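Local coordinates for PUA domain-containing protein (PDB 3D79) that is of unknown function but carries a PUA domain and probably binds RNA, at residues 30-35 with 74-79. Sequence-based numbering, arbitrary orientation.
Sequences QMFGEE and IFPLVI
Met-31 and Phe-32, in the last turn of helix 18-32, pack on Ile-74, Phe-75 and Pro-76 of strand 73-76. This is helix-on-sheet packing within the Pre-PUA-like domain. The strand is one of the two edge strands of an antiparallel five-stranded sheet. The contact is apolar and mostly buried. Two bumps on the helix end fill two hollows on the strand. The Met-31 methyl enters a notch between Phe-75 and Ile-74, and the tip of Phe-32 enters the corner between Phe-75 and Pro-76.

Met-31 comes in at the rim of the Phe-75 ring. Its SD lies in the plane of the Phe-75 ring, 4.8 Å from the centroid, an edge-on Met-aromatic contact. A bend at chi3 (-71°) turns Met-31 CE back toward the strand. Met-31 CE sits beside Phe-75 CD1, 3.6 Å from Ile-74 O. Ile-74 CD1 is 4.1 Å from Met-31 CE.

The CE2-CZ tip of Phe-32 does the filling at the corner. Phe-32 CZ lies 3.6 Å from Phe-75 CE1. The two phenyl rings meet obliquely, their planes at 34° and centroids 5.6 Å apart. With chi1 at -160°, the Phe-75 ring points away from its backbone N and reaches the helix end. Replacing Phe-75 with alanine is likely to leave a gap beside Phe-32 CZ and the Met-31 sulfur without its aromatic partner. Beyond the two segments, Phe-130 also meets the Phe-75 ring, and Gln-27 OE1 accepts a hydrogen bond from Ile-74 N.

Pro-76 completes the corner: its CD sits above one face of Phe-75, off toward the rim, and Pro-76 CD meets the edge of the Phe-32 ring, 3.8 Å from Phe-32 CE2.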
# COMPACT_ATOMS: atom_id res chain seq x y z
N GLN A 30 -1.09 -13.54 0.84
CA GLN A 30 0.00 -13.65 1.80
C GLN A 30 0.10 -12.40 2.67
O GLN A 30 0.27 -12.49 3.89
CB GLN A 30 1.33 -13.90 1.10
CG GLN A 30 2.47 -14.18 2.08
CD GLN A 30 3.81 -14.29 1.39
OE1 GLN A 30 4.29 -13.33 0.79
NE2 GLN A 30 4.43 -15.47 1.50
N MET A 31 -0.04 -11.24 2.04
CA MET A 31 0.12 -9.96 2.73
C MET A 31 -1.06 -9.62 3.64
O MET A 31 -0.86 -9.22 4.79
CB MET A 31 0.33 -8.84 1.72
CG MET A 31 1.63 -8.96 0.93
SD MET A 31 1.97 -7.49 -0.06
CE MET A 31 0.72 -7.62 -1.34
N PHE A 32 -2.28 -9.80 3.13
CA PHE A 32 -3.49 -9.31 3.82
C PHE A 32 -4.40 -10.40 4.37
O PHE A 32 -5.35 -10.11 5.10
CB PHE A 32 -4.29 -8.42 2.89
CG PHE A 32 -3.56 -7.19 2.47
CD1 PHE A 32 -3.37 -6.14 3.36
CD2 PHE A 32 -3.06 -7.07 1.17
CE1 PHE A 32 -2.69 -4.99 2.98
CE2 PHE A 32 -2.38 -5.92 0.78
CZ PHE A 32 -2.19 -4.88 1.69
N GLY A 33 -4.12 -11.64 4.01
CA GLY A 33 -5.03 -12.74 4.30
C GLY A 33 -6.03 -12.88 3.17
O GLY A 33 -6.34 -11.91 2.47
N GLU A 34 -6.54 -14.09 3.01
CA GLU A 34 -7.42 -14.42 1.89
C GLU A 34 -8.70 -13.58 1.87
O GLU A 34 -9.19 -13.23 0.80
CB GLU A 34 -7.72 -15.93 1.89
CG GLU A 34 -8.37 -16.46 0.61
CD GLU A 34 -9.87 -16.26 0.58
OE1 GLU A 34 -10.49 -16.24 1.67
OE2 GLU A 34 -10.44 -16.13 -0.52
N GLU A 35 -9.23 -13.22 3.04
CA GLU A 35 -10.47 -12.45 3.13
C GLU A 35 -10.35 -11.05 2.52
O GLU A 35 -11.15 -10.68 1.65
CB GLU A 35 -10.98 -12.38 4.57
CG GLU A 35 -12.29 -11.60 4.73
CD GLU A 35 -13.07 -11.99 5.97
OE1 GLU A 35 -13.43 -13.18 6.11
OE2 GLU A 35 -13.35 -11.10 6.80
N ILE A 74 3.49 -6.59 -6.50
CA ILE A 74 2.37 -5.65 -6.46
C ILE A 74 2.03 -5.21 -5.04
O ILE A 74 2.39 -5.86 -4.05
CB ILE A 74 1.09 -6.22 -7.17
CG1 ILE A 74 0.61 -7.52 -6.52
CG2 ILE A 74 1.35 -6.46 -8.66
CD1 ILE A 74 -0.28 -7.33 -5.32
N PHE A 75 1.32 -4.08 -4.95
CA PHE A 75 0.77 -3.60 -3.69
C PHE A 75 -0.37 -2.64 -3.99
O PHE A 75 -0.34 -1.96 -5.01
CB PHE A 75 1.83 -2.90 -2.84
CG PHE A 75 1.48 -2.82 -1.38
CD1 PHE A 75 1.50 -3.97 -0.59
CD2 PHE A 75 1.14 -1.61 -0.80
CE1 PHE A 75 1.17 -3.91 0.76
CE2 PHE A 75 0.81 -1.54 0.55
CZ PHE A 75 0.82 -2.69 1.33
N PRO A 76 -1.41 -2.60 -3.13
CA PRO A 76 -2.48 -1.63 -3.39
C PRO A 76 -2.01 -0.18 -3.52
O PRO A 76 -1.12 0.26 -2.78
CB PRO A 76 -3.38 -1.77 -2.15
CG PRO A 76 -3.16 -3.16 -1.69
CD PRO A 76 -1.70 -3.44 -1.95
N LEU A 77 -2.61 0.54 -4.46
CA LEU A 77 -2.40 1.98 -4.60
C LEU A 77 -3.00 2.74 -3.42
O LEU A 77 -3.88 2.23 -2.73
CB LEU A 77 -3.04 2.50 -5.89
CG LEU A 77 -2.46 1.99 -7.21
CD1 LEU A 77 -3.39 2.33 -8.35
CD2 LEU A 77 -1.06 2.57 -7.46
N VAL A 78 -2.52 3.96 -3.21
CA VAL A 78 -3.09 4.82 -2.16
C VAL A 78 -4.58 5.07 -2.41
O VAL A 78 -5.38 5.02 -1.47
CB VAL A 78 -2.29 6.14 -1.95
CG1 VAL A 78 -2.93 7.00 -0.87
CG2 VAL A 78 -0.86 5.81 -1.54
N ILE A 79 -4.96 5.31 -3.67
CA ILE A 79 -6.38 5.51 -4.01
C ILE A 79 -7.24 4.28 -3.66
O ILE A 79 -8.34 4.42 -3.10
CB ILE A 79 -6.61 5.97 -5.49
CG1 ILE A 79 -8.07 6.40 -5.72
CG2 ILE A 79 -6.20 4.91 -6.49
CD1 ILE A 79 -8.54 7.52 -4.79